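Local coordinates for protein putative glycosidase ph117-related (Bacteroides thetaiotaomicron, PDB 5A7V) that probably cleaves or phosphorolyses beta-linked mannosides, as a family GH130 enzyme that binds mannose in its central pocket, at residues S73-N78 and A366-G371; V100-R105 and S339-D344; K137-G142 and M159-W164. All coordinates share one frame; numbering follows the deposited sequence. Where two conformers were deposited one is given.

Contact 1 is the buried one. It joins strand 75-84 to strand 369-375, members of the first and the last sheet, and mixes backbone bonding with side chains that hold one mannose. Contact 2, nearer the surface, has no regular structure on either side and no direct hydrogen bond between its loops; waters, a guanidinium face and Ile102 do the joining. The partly buried contact 3 sets a short helix and the loop after it against strand 157-164 of one antiparallel sheet, chiefly through a carboxylate. Contacts 1 and 2 touch, through the Asp75-Arg105 salt bridge and Gln341 N to Ser368 OG. Contacts 2 and 3 share a second mannose and meet where Trp164 NE1 bonds Gly103 O.

Contact 1. Residues S73-N78 and A366-G371; sequences SNDTFN and ADSKVG. With MAN (alpha-D-mannopyranose), chain E.
Phe77 and Asp367 form the centre of this contact, one face of the ring turned to the backbone and CB of the aspartate. The carbonyl oxygen of Asp367 sits 3.4 Å above the plane of the Phe77 ring, over its centre. Beside it a CH-pi contact is made over the same ring, with Asp367 CB 4.1 Å from the Phe77 centroid. Phe77 has its CG between the backbone N and the carbonyl carbon (chi1 60°), a rotamer that lays the ring against residue 367 while its CB meets the backbone of Ser368 and Lys369.

Beyond the ring, Asp367 turns both carboxylate oxygens to the bound alpha-mannose: OD1 accepts from sugar O4 and OD2 from sugar O6, each at 2.7 Å. Asn78 ND2 donates to the same O4, nearly straight at 171°, and also bonds Asp146 OD1. Water 2 bridges Asn78 OD1, Asp367 OD1 and Asp367 N, so both ends of the Asn78 amide have a partner that fixes its rotation.

The strands belong to the first and last sheets of what in GH130 enzymes is a five-bladed beta-propeller, so the contact lies where the ring of blades closes. The axes of segments 75-78 and 369-371 run 41° apart, and one backbone hydrogen bond, Thr76 N to Ser368 O at 3.0 Å, joins the two sides.

Further out, Ser368 OG donates to Asp75 OD1 (2.8 Å), meeting it from above the carboxylate plane. Asp75 OD2 is left to a salt bridge with Arg105. Methyl CG2 of Val370 fills in against Phe77 CA at 3.7 Å. At the periphery, water 1 accepts from Lys369 NZ and lies within bonding distance of Ser368 O.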
loop_
_atom_site.group_PDB
_atom_site.type_symbol
_atom_site.label_atom_id
_atom_site.label_comp_id
_atom_site.label_asym_id
_atom_site.label_seq_id
_atom_site.Cartn_x
_atom_site.Cartn_y
_atom_site.Cartn_z
ATOM N N SER A 73 6.025 17.762 8.617
ATOM C CA SER A 73 6.533 17.973 9.940
ATOM C C SER A 73 5.952 17.016 10.977
ATOM O O SER A 73 6.555 16.858 12.058
ATOM C CB SER A 73 6.275 19.403 10.401
ATOM O OG SER A 73 4.886 19.695 10.496
ATOM N N ASN A 74 4.816 16.391 10.694
ATOM C CA ASN A 74 4.157 15.547 11.711
ATOM C C ASN A 74 4.533 14.080 11.566
ATOM O O ASN A 74 5.049 13.476 12.483
ATOM C CB ASN A 74 2.647 15.762 11.664
ATOM C CG ASN A 74 2.015 15.969 13.021
ATOM O OD1 ASN A 74 2.603 15.750 14.081
ATOM N ND2 ASN A 74 0.778 16.427 12.985
ATOM N N ASP A 75 4.310 13.512 10.363
ATOM C CA ASP A 75 4.402 12.081 10.139
ATOM C C ASP A 75 4.654 11.842 8.651
ATOM O O ASP A 75 4.101 12.566 7.821
ATOM C CB ASP A 75 3.104 11.391 10.620
ATOM C CG ASP A 75 2.938 11.422 12.150
ATOM O OD1 ASP A 75 3.690 10.661 12.845
ATOM O OD2 ASP A 75 2.102 12.253 12.582
ATOM N N THR A 76 5.513 10.868 8.339
ATOM C CA THR A 76 5.822 10.514 6.948
ATOM C C THR A 76 5.720 8.983 6.850
ATOM O O THR A 76 6.468 8.258 7.530
ATOM C CB THR A 76 7.230 10.958 6.530
ATOM O OG1 THR A 76 8.218 10.493 7.451
ATOM C CG2 THR A 76 7.298 12.449 6.429
ATOM N N PHE A 77 4.787 8.455 6.057
ATOM C CA PHE A 77 4.415 7.034 6.170
ATOM C C PHE A 77 3.825 6.554 4.841
ATOM O O PHE A 77 4.108 7.138 3.792
ATOM C CB PHE A 77 3.559 6.780 7.458
ATOM C CG PHE A 77 2.251 7.521 7.563
ATOM C CD1 PHE A 77 2.215 8.900 7.761
ATOM C CD2 PHE A 77 1.030 6.838 7.530
ATOM C CE1 PHE A 77 1.019 9.551 7.949
ATOM C CE2 PHE A 77 -0.173 7.471 7.714
ATOM C CZ PHE A 77 -0.185 8.851 7.923
ATOM N N ASN A 78 3.117 5.434 4.884
ATOM C CA ASN A 78 2.320 4.827 3.791
ATOM C C ASN A 78 2.743 5.247 2.379
ATOM O O ASN A 78 2.118 6.131 1.792
ATOM C CB ASN A 78 0.855 5.073 4.063
ATOM C CG ASN A 78 0.370 4.329 5.307
ATOM O OD1 ASN A 78 1.154 3.706 6.025
ATOM N ND2 ASN A 78 -0.902 4.464 5.579
ATOM N N ALA A 366 3.631 2.399 11.902
ATOM C CA ALA A 366 2.723 2.958 12.902
ATOM C C ALA A 366 2.198 4.360 12.535
ATOM O O ALA A 366 1.977 5.192 13.412
ATOM C CB ALA A 366 3.332 2.930 14.302
ATOM N N ASP A 367 1.898 4.559 11.245
ATOM C CA ASP A 367 1.406 5.835 10.735
ATOM C C ASP A 367 2.342 7.040 11.035
ATOM O O ASP A 367 1.902 8.172 11.079
ATOM C CB ASP A 367 -0.042 6.178 11.154
ATOM C CG ASP A 367 -1.124 5.254 10.625
ATOM O OD1 ASP A 367 -0.861 4.260 9.915
ATOM O OD2 ASP A 367 -2.332 5.598 10.917
ATOM N N SER A 368 3.643 6.747 11.184
ATOM C CA SER A 368 4.609 7.772 11.579
ATOM C C SER A 368 5.882 7.877 10.738
ATOM O O SER A 368 6.391 8.993 10.562
ATOM C CB SER A 368 4.974 7.623 13.058
ATOM O OG SER A 368 3.867 8.076 13.878
ATOM N N LYS A 369 6.427 6.738 10.323
ATOM C CA LYS A 369 7.699 6.653 9.598
ATOM C C LYS A 369 7.530 5.805 8.341
ATOM O O LYS A 369 6.558 5.025 8.233
ATOM C CB LYS A 369 8.849 6.097 10.486
ATOM C CG LYS A 369 8.997 6.773 11.873
ATOM C CD LYS A 369 9.554 8.162 11.720
ATOM C CE LYS A 369 10.165 8.851 12.947
ATOM N NZ LYS A 369 9.189 9.172 13.978
ATOM N N VAL A 370 8.544 5.835 7.481
ATOM C CA VAL A 370 8.656 4.872 6.371
ATOM C C VAL A 370 9.793 3.899 6.657
ATOM O O VAL A 370 10.926 4.331 6.972
ATOM C CB VAL A 370 8.939 5.564 5.009
ATOM C CG1 VAL A 370 9.131 4.529 3.886
ATOM C CG2 VAL A 370 7.797 6.520 4.660
ATOM N N GLY A 371 9.512 2.606 6.500
ATOM C CA GLY A 371 10.515 1.569 6.627
ATOM C C GLY A 371 10.674 0.821 5.319
ATOM O O GLY A 371 9.797 0.870 4.430
HETATM C C1 MAN E . -6.362 2.350 7.305
HETATM C C2 MAN E . -5.253 2.375 6.230
HETATM C C3 MAN E . -4.133 3.416 6.422
HETATM C C4 MAN E . -3.677 3.481 7.891
HETATM C C5 MAN E . -4.460 2.521 8.805
HETATM C C6 MAN E . -4.113 2.711 10.299
HETATM O O1 MAN E . -7.059 0.992 7.395
HETATM O O2 MAN E . -5.930 2.624 4.991
HETATM O O3 MAN E . -4.534 4.722 6.057
HETATM O O4 MAN E . -2.288 3.218 7.882
HETATM O O5 MAN E . -5.880 2.799 8.591
HETATM O O6 MAN E . -4.491 4.031 10.712
HETATM O O HOH W 1 6.872 10.592 13.153
HETATM O O HOH W 2 1.202 3.009 8.809
#

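Contact 2. Residues V100-R105 and S339-D344; sequences VGIGHR and SGQYVD. With MAN (alpha-D-mannopyranose), chain D; BMA (beta-D-mannopyranose), chain C; SO4 (sulfate ion), chain G.
Gln341 points its amide oxygen into the flat face of the Arg105 guanidinium. OE1 stands 3.1 Å from Arg105 CZ, above the centre of the group, and the amide and guanidinium planes are 30° apart. The two chains come from opposite directions. Gln341 is fully extended, with CG anti to the backbone N (chi1 176°), whereas Arg105 bends at chi2. From above the face, OE1 is badly placed for the N-H bonds, and no hydrogen bond joins the pair; the attraction is probably electrostatic.

NE and NH2 of Arg105 meet Val100 O in the guanidinium plane, gripping it side-on. The NE bond is 3.2 Å long, and both nitrogens reach that oxygen from the same face of its carbonyl plane. NH1 forms a salt bridge with Glu95, so the rotation of the group is fixed. The Gln341 amide is set in turn from its other end, NE2 donating to Asp367 O and Glu95 OE1. Water 3 donates to both Gln341 OE1 and Val100 O; water 4 accepts from Gly103 N and lies 2.8 Å from Gln341 OE1.

Ile102 crosses Gln341, its CG1 3.7 Å from OE1. Its CD1 lies at the edge of the Tyr342 ring, 4.2 Å from CD1 of that residue. Tyr342 OH turns elsewhere, bonding Asn304 O.

Gly101 to His104 form a type II beta turn, closed by His104 N to Gly101 O at 3.0 Å, with Gly103 at positive phi. Gly103 CA lies 3.3 Å from O4 of a mannose modelled as both anomers, and Ile102 CG2 also borders that sugar. Tyr342 touches the other mannose, so these two loops form part of the wall of a carbohydrate-binding pocket with neighbouring sugar sites.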
loop_
_atom_site.group_PDB
_atom_site.type_symbol
_atom_site.label_atom_id
_atom_site.label_comp_id
_atom_site.label_asym_id
_atom_site.label_seq_id
_atom_site.Cartn_x
_atom_site.Cartn_y
_atom_site.Cartn_z
ATOM N N VAL A 100 -5.121 17.396 14.954
ATOM C CA VAL A 100 -4.528 16.445 15.936
ATOM C C VAL A 100 -4.759 14.935 15.659
ATOM O O VAL A 100 -3.805 14.124 15.558
ATOM C CB VAL A 100 -4.960 16.838 17.379
ATOM C CG1 VAL A 100 -4.459 15.827 18.396
ATOM C CG2 VAL A 100 -4.385 18.212 17.723
ATOM N N GLY A 101 -6.010 14.577 15.574
ATOM C CA GLY A 101 -6.368 13.163 15.436
ATOM C C GLY A 101 -6.051 12.528 14.098
ATOM O O GLY A 101 -5.681 13.173 13.091
ATOM N N ILE A 102 -6.210 11.222 14.061
ATOM C CA ILE A 102 -5.990 10.436 12.852
ATOM C C ILE A 102 -6.993 10.866 11.795
ATOM O O ILE A 102 -8.187 10.981 12.035
ATOM C CB ILE A 102 -6.078 8.916 13.120
ATOM C CG1 ILE A 102 -4.785 8.449 13.833
ATOM C CG2 ILE A 102 -6.248 8.107 11.830
ATOM C CD1 ILE A 102 -4.852 7.029 14.308
ATOM N N GLY A 103 -6.466 11.198 10.596
ATOM C CA GLY A 103 -7.290 11.707 9.522
ATOM C C GLY A 103 -7.682 13.168 9.603
ATOM O O GLY A 103 -8.469 13.664 8.776
ATOM N N HIS A 104 -7.142 13.892 10.593
ATOM C CA HIS A 104 -7.467 15.300 10.795
ATOM C C HIS A 104 -6.395 16.249 10.324
ATOM O O HIS A 104 -6.509 17.459 10.561
ATOM C CB HIS A 104 -7.784 15.567 12.282
ATOM C CG HIS A 104 -9.043 14.915 12.737
ATOM N ND1 HIS A 104 -9.686 15.264 13.876
ATOM C CD2 HIS A 104 -9.822 13.978 12.144
ATOM C CE1 HIS A 104 -10.794 14.555 14.002
ATOM N NE2 HIS A 104 -10.858 13.723 12.997
ATOM N N ARG A 105 -5.368 15.734 9.647
ATOM C CA ARG A 105 -4.335 16.590 9.055
ATOM C C ARG A 105 -4.594 16.703 7.546
ATOM O O ARG A 105 -5.621 16.226 7.043
ATOM C CB ARG A 105 -2.935 15.980 9.319
ATOM C CG ARG A 105 -2.611 15.703 10.784
ATOM C CD ARG A 105 -3.046 14.321 11.261
ATOM N NE ARG A 105 -2.564 14.113 12.623
ATOM C CZ ARG A 105 -1.340 13.773 12.949
ATOM N NH1 ARG A 105 -0.428 13.422 12.043
ATOM N NH2 ARG A 105 -0.987 13.761 14.254
ATOM N N SER A 339 4.595 1.177 17.751
ATOM C CA SER A 339 3.771 2.290 18.226
ATOM C C SER A 339 4.166 3.594 17.548
ATOM O O SER A 339 5.335 3.786 17.216
ATOM C CB SER A 339 3.876 2.433 19.742
ATOM O OG SER A 339 2.733 3.168 20.184
ATOM N N GLY A 340 3.192 4.474 17.386
ATOM C CA GLY A 340 3.401 5.760 16.703
ATOM C C GLY A 340 2.097 6.505 16.736
ATOM O O GLY A 340 1.269 6.335 17.647
ATOM N N GLN A 341 1.832 7.262 15.676
ATOM C CA GLN A 341 0.563 7.934 15.545
ATOM C C GLN A 341 -0.573 6.933 15.682
ATOM O O GLN A 341 -1.616 7.268 16.263
ATOM C CB GLN A 341 0.491 8.653 14.167
ATOM C CG GLN A 341 -0.878 9.291 13.976
ATOM C CD GLN A 341 -1.146 10.079 12.711
ATOM O OE1 GLN A 341 -2.155 10.787 12.706
ATOM N NE2 GLN A 341 -0.369 9.924 11.667
ATOM N N TYR A 342 -0.408 5.771 15.042
ATOM C CA TYR A 342 -1.308 4.644 15.245
ATOM C C TYR A 342 -0.722 3.803 16.392
ATOM O O TYR A 342 0.276 3.102 16.228
ATOM C CB TYR A 342 -1.488 3.821 13.955
ATOM C CG TYR A 342 -2.505 2.705 14.089
ATOM C CD1 TYR A 342 -3.889 2.960 13.986
ATOM C CD2 TYR A 342 -2.080 1.400 14.366
ATOM C CE1 TYR A 342 -4.822 1.955 14.170
ATOM C CE2 TYR A 342 -3.013 0.375 14.553
ATOM C CZ TYR A 342 -4.379 0.649 14.469
ATOM O OH TYR A 342 -5.334 -0.325 14.649
ATOM N N VAL A 343 -1.311 3.961 17.574
ATOM C CA VAL A 343 -0.667 3.498 18.806
ATOM C C VAL A 343 -0.523 1.996 18.897
ATOM O O VAL A 343 0.405 1.477 19.533
ATOM C CB VAL A 343 -1.312 4.147 20.064
ATOM C CG1 VAL A 343 -2.714 3.655 20.240
ATOM C CG2 VAL A 343 -0.464 3.913 21.310
ATOM N N ASP A 344 -1.419 1.275 18.230
ATOM C CA ASP A 344 -1.394 -0.183 18.284
ATOM C C ASP A 344 -0.390 -0.836 17.313
ATOM O O ASP A 344 -0.236 -2.055 17.345
ATOM C CB ASP A 344 -2.803 -0.736 18.062
ATOM C CG ASP A 344 -3.796 -0.261 19.154
ATOM O OD1 ASP A 344 -3.519 -0.491 20.348
ATOM O OD2 ASP A 344 -4.866 0.349 18.827
HETATM C C1 MAN D . -8.720 6.579 8.411
HETATM C C2 MAN D . -7.342 6.121 8.192
HETATM C C3 MAN D . -6.551 7.397 8.010
HETATM C C4 MAN D . -7.102 8.335 6.944
HETATM C C5 MAN D . -8.601 8.522 7.089
HETATM C C6 MAN D . -9.255 9.022 5.819
HETATM O O1 MAN D . -9.007 7.165 9.623
HETATM O O2 MAN D . -7.183 5.369 6.995
HETATM O O3 MAN D . -5.178 7.159 7.668
HETATM O O4 MAN D . -6.473 9.625 7.058
HETATM O O5 MAN D . -9.259 7.306 7.385
HETATM O O6 MAN D . -9.044 8.152 4.701
HETATM C C1 BMA C . -8.605 6.491 8.515
HETATM C C2 BMA C . -7.094 6.340 8.305
HETATM C C3 BMA C . -6.495 7.705 8.058
HETATM C C4 BMA C . -7.218 8.396 6.919
HETATM C C5 BMA C . -8.741 8.309 7.076
HETATM C C6 BMA C . -9.490 8.845 5.870
HETATM O O1 BMA C . -9.311 5.298 8.817
HETATM O O2 BMA C . -6.825 5.526 7.155
HETATM O O3 BMA C . -5.040 7.658 7.803
HETATM O O4 BMA C . -6.797 9.770 6.920
HETATM O O5 BMA C . -9.208 6.960 7.305
HETATM O O6 BMA C . -9.155 8.163 4.657
HETATM S S SO4 G . -8.727 18.227 15.384
HETATM O O1 SO4 G . -9.014 18.348 13.906
HETATM O O2 SO4 G . -9.892 18.815 16.085
HETATM O O3 SO4 G . -7.444 18.934 15.591
HETATM O O4 SO4 G . -8.439 16.814 15.896
HETATM O O HOH W 3 -3.176 11.459 15.270
HETATM O O HOH W 4 -3.580 10.599 10.333
#

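Contact 3. Residues K137-G142 and M159-W164; sequences KLEWPG and MTYTQW. With BMA (beta-D-mannopyranose), chain C; MAN (alpha-D-mannopyranose), chain D.
Glu139, at the end of a short helix, reaches Tyr161 and Gln163 on strand 157-164, the neighbour of strand 143-151 in an antiparallel four-stranded sheet, one blade of the beta-propeller expected for this family. The Glu139 chain is outstretched, which carries the carboxylate across to the strand. There OE2 takes two bonds. Tyr161 OH donates at 2.6 Å, nearly along the C-O axis, with the ring and carboxylate planes steeply inclined. Gln163 NE2 donates at 3.0 Å, a straight bond of 174° that lies in the amide plane of Gln163 but meets OE2 on its anti side, tilted out of the carboxylate plane. OE1 forms a salt bridge with Lys184, so both oxygens are held and the buried carboxylate is probably ionised.

A chi1 of 72° swings the Tyr161 ring over its own backbone and carries the hydroxyl toward Glu139, whose OE2 meets the ring at its edge. NE2 of Gln163 has a second acceptor in Gln135 OE1, whereas Gln163 OE1 is buried without a polar partner, 3.6 Å from Leu138 CD1.

At the other end of the contact the chain passes through a cis peptide before Pro141, and Gly142 N then makes a weak hydrogen bond to Trp164 O (2.9 Å, bent to 118°). Gly142 CA lies 3.6 Å from Trp164 CD1. Trp164 NE1 donates to Gly103 O, which helps fix the ring. C6 of the mannose, modelled as both anomers, lies over one indole face, 3.5 Å from Trp164 CD2 in the beta form.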
loop_
_atom_site.group_PDB
_atom_site.type_symbol
_atom_site.label_atom_id
_atom_site.label_comp_id
_atom_site.label_asym_id
_atom_site.label_seq_id
_atom_site.Cartn_x
_atom_site.Cartn_y
_atom_site.Cartn_z
ATOM N N LYS A 137 -13.544 19.359 -4.263
ATOM C CA LYS A 137 -14.620 19.003 -3.313
ATOM C C LYS A 137 -14.373 17.640 -2.646
ATOM O O LYS A 137 -14.890 17.329 -1.551
ATOM C CB LYS A 137 -15.964 18.970 -3.996
ATOM C CG LYS A 137 -16.451 20.356 -4.432
ATOM C CD LYS A 137 -17.892 20.311 -4.905
ATOM C CE LYS A 137 -18.376 21.717 -5.294
ATOM N NZ LYS A 137 -19.752 21.711 -5.852
ATOM N N LEU A 138 -13.544 16.820 -3.285
ATOM C CA LEU A 138 -13.266 15.462 -2.808
ATOM C C LEU A 138 -11.956 15.341 -2.007
ATOM O O LEU A 138 -11.790 14.344 -1.287
ATOM C CB LEU A 138 -13.215 14.485 -4.018
ATOM C CG LEU A 138 -14.410 14.578 -4.960
ATOM C CD1 LEU A 138 -14.275 13.555 -6.077
ATOM C CD2 LEU A 138 -15.746 14.364 -4.255
ATOM N N GLU A 139 -11.054 16.341 -2.102
ATOM C CA GLU A 139 -9.706 16.218 -1.522
ATOM C C GLU A 139 -9.394 17.291 -0.470
ATOM O O GLU A 139 -8.294 17.275 0.068
ATOM C CB GLU A 139 -8.654 16.359 -2.658
ATOM C CG GLU A 139 -8.686 15.148 -3.604
ATOM C CD GLU A 139 -7.712 15.261 -4.752
ATOM O OE1 GLU A 139 -6.996 16.279 -4.861
ATOM O OE2 GLU A 139 -7.673 14.270 -5.530
ATOM N N TRP A 140 -10.288 18.241 -0.247
ATOM C CA TRP A 140 -10.033 19.302 0.736
ATOM C C TRP A 140 -10.954 19.084 1.957
ATOM O O TRP A 140 -12.162 18.909 1.784
ATOM C CB TRP A 140 -10.249 20.699 0.138
ATOM C CG TRP A 140 -9.647 21.770 1.036
ATOM C CD1 TRP A 140 -10.350 22.697 1.750
ATOM C CD2 TRP A 140 -8.264 21.950 1.435
ATOM N NE1 TRP A 140 -9.513 23.451 2.529
ATOM C CE2 TRP A 140 -8.236 22.996 2.349
ATOM C CE3 TRP A 140 -7.065 21.442 1.027
ATOM C CZ2 TRP A 140 -7.050 23.446 2.909
ATOM C CZ3 TRP A 140 -5.927 21.758 1.714
ATOM C CH2 TRP A 140 -5.907 22.798 2.561
ATOM N N PRO A 141 -10.413 19.091 3.177
ATOM C CA PRO A 141 -9.038 19.417 3.567
ATOM C C PRO A 141 -8.086 18.263 3.833
ATOM O O PRO A 141 -6.927 18.488 4.208
ATOM C CB PRO A 141 -9.249 20.160 4.862
ATOM C CG PRO A 141 -10.387 19.415 5.477
ATOM C CD PRO A 141 -11.303 19.045 4.337
ATOM N N GLY A 142 -8.545 17.037 3.654
ATOM C CA GLY A 142 -7.754 15.894 4.055
ATOM C C GLY A 142 -6.612 15.537 3.124
ATOM O O GLY A 142 -5.614 14.935 3.501
ATOM N N MET A 159 -1.208 5.794 -10.550
ATOM C CA MET A 159 -1.283 5.917 -9.067
ATOM C C MET A 159 -2.714 5.712 -8.633
ATOM O O MET A 159 -3.633 6.407 -9.113
ATOM C CB MET A 159 -0.905 7.322 -8.603
ATOM C CG MET A 159 -0.976 7.529 -7.087
ATOM S SD MET A 159 -1.043 9.227 -6.530
ATOM C CE MET A 159 0.585 9.772 -7.040
ATOM N N THR A 160 -2.910 4.788 -7.683
ATOM C CA THR A 160 -4.166 4.716 -6.954
ATOM C C THR A 160 -3.917 5.403 -5.567
ATOM O O THR A 160 -2.819 5.320 -5.013
ATOM C CB THR A 160 -4.608 3.281 -6.729
ATOM O OG1 THR A 160 -3.659 2.611 -5.901
ATOM C CG2 THR A 160 -4.763 2.500 -8.057
ATOM N N TYR A 161 -4.888 6.138 -5.103
ATOM C CA TYR A 161 -4.744 6.852 -3.802
ATOM C C TYR A 161 -6.117 7.166 -3.243
ATOM O O TYR A 161 -7.135 6.946 -3.905
ATOM C CB TYR A 161 -3.906 8.124 -4.010
ATOM C CG TYR A 161 -4.607 9.249 -4.755
ATOM C CD1 TYR A 161 -4.701 9.229 -6.174
ATOM C CD2 TYR A 161 -5.106 10.304 -4.091
ATOM C CE1 TYR A 161 -5.344 10.212 -6.856
ATOM C CE2 TYR A 161 -5.771 11.340 -4.739
ATOM C CZ TYR A 161 -5.876 11.312 -6.176
ATOM O OH TYR A 161 -6.459 12.387 -6.848
ATOM N N THR A 162 -6.150 7.617 -1.971
ATOM C CA THR A 162 -7.390 8.024 -1.357
ATOM C C THR A 162 -7.577 9.544 -1.376
ATOM O O THR A 162 -6.669 10.286 -0.942
ATOM C CB THR A 162 -7.420 7.600 0.134
ATOM O OG1 THR A 162 -7.027 6.233 0.219
ATOM C CG2 THR A 162 -8.815 7.764 0.680
ATOM N N GLN A 163 -8.739 9.989 -1.837
ATOM C CA GLN A 163 -9.168 11.367 -1.687
ATOM C C GLN A 163 -9.880 11.488 -0.344
ATOM O O GLN A 163 -10.811 10.722 -0.094
ATOM C CB GLN A 163 -10.135 11.757 -2.841
ATOM C CG GLN A 163 -9.537 11.576 -4.208
ATOM C CD GLN A 163 -10.541 11.912 -5.278
ATOM O OE1 GLN A 163 -11.606 11.275 -5.386
ATOM N NE2 GLN A 163 -10.207 12.861 -6.105
ATOM N N TRP A 164 -9.511 12.480 0.453
ATOM C CA TRP A 164 -10.140 12.648 1.747
ATOM C C TRP A 164 -10.595 14.088 1.950
ATOM O O TRP A 164 -9.778 15.032 1.987
ATOM C CB TRP A 164 -9.209 12.182 2.874
ATOM C CG TRP A 164 -9.698 12.254 4.299
ATOM C CD1 TRP A 164 -8.976 12.732 5.346
ATOM C CD2 TRP A 164 -10.956 11.816 4.832
ATOM N NE1 TRP A 164 -9.668 12.567 6.518
ATOM C CE2 TRP A 164 -10.894 12.006 6.247
ATOM C CE3 TRP A 164 -12.110 11.234 4.290
ATOM C CZ2 TRP A 164 -11.939 11.657 7.110
ATOM C CZ3 TRP A 164 -13.144 10.866 5.165
ATOM C CH2 TRP A 164 -13.052 11.068 6.562
HETATM C C1 BMA C . -8.605 6.491 8.515
HETATM C C2 BMA C . -7.094 6.340 8.305
HETATM C C3 BMA C . -6.495 7.705 8.058
HETATM C C4 BMA C . -7.218 8.396 6.919
HETATM C C5 BMA C . -8.741 8.309 7.076
HETATM C C6 BMA C . -9.490 8.845 5.870
HETATM O O1 BMA C . -9.311 5.298 8.817
HETATM O O2 BMA C . -6.825 5.526 7.155
HETATM O O3 BMA C . -5.040 7.658 7.803
HETATM O O4 BMA C . -6.797 9.770 6.920
HETATM O O5 BMA C . -9.208 6.960 7.305
HETATM O O6 BMA C . -9.155 8.163 4.657
HETATM C C1 MAN D . -8.720 6.579 8.411
HETATM C C2 MAN D . -7.342 6.121 8.192
HETATM C C3 MAN D . -6.551 7.397 8.010
HETATM C C4 MAN D . -7.102 8.335 6.944
HETATM C C5 MAN D . -8.601 8.522 7.089
HETATM C C6 MAN D . -9.255 9.022 5.819
HETATM O O1 MAN D . -9.007 7.165 9.623
HETATM O O2 MAN D . -7.183 5.369 6.995
HETATM O O3 MAN D . -5.178 7.159 7.668
HETATM O O4 MAN D . -6.473 9.625 7.058
HETATM O O5 MAN D . -9.259 7.306 7.385
HETATM O O6 MAN D . -9.044 8.152 4.701
#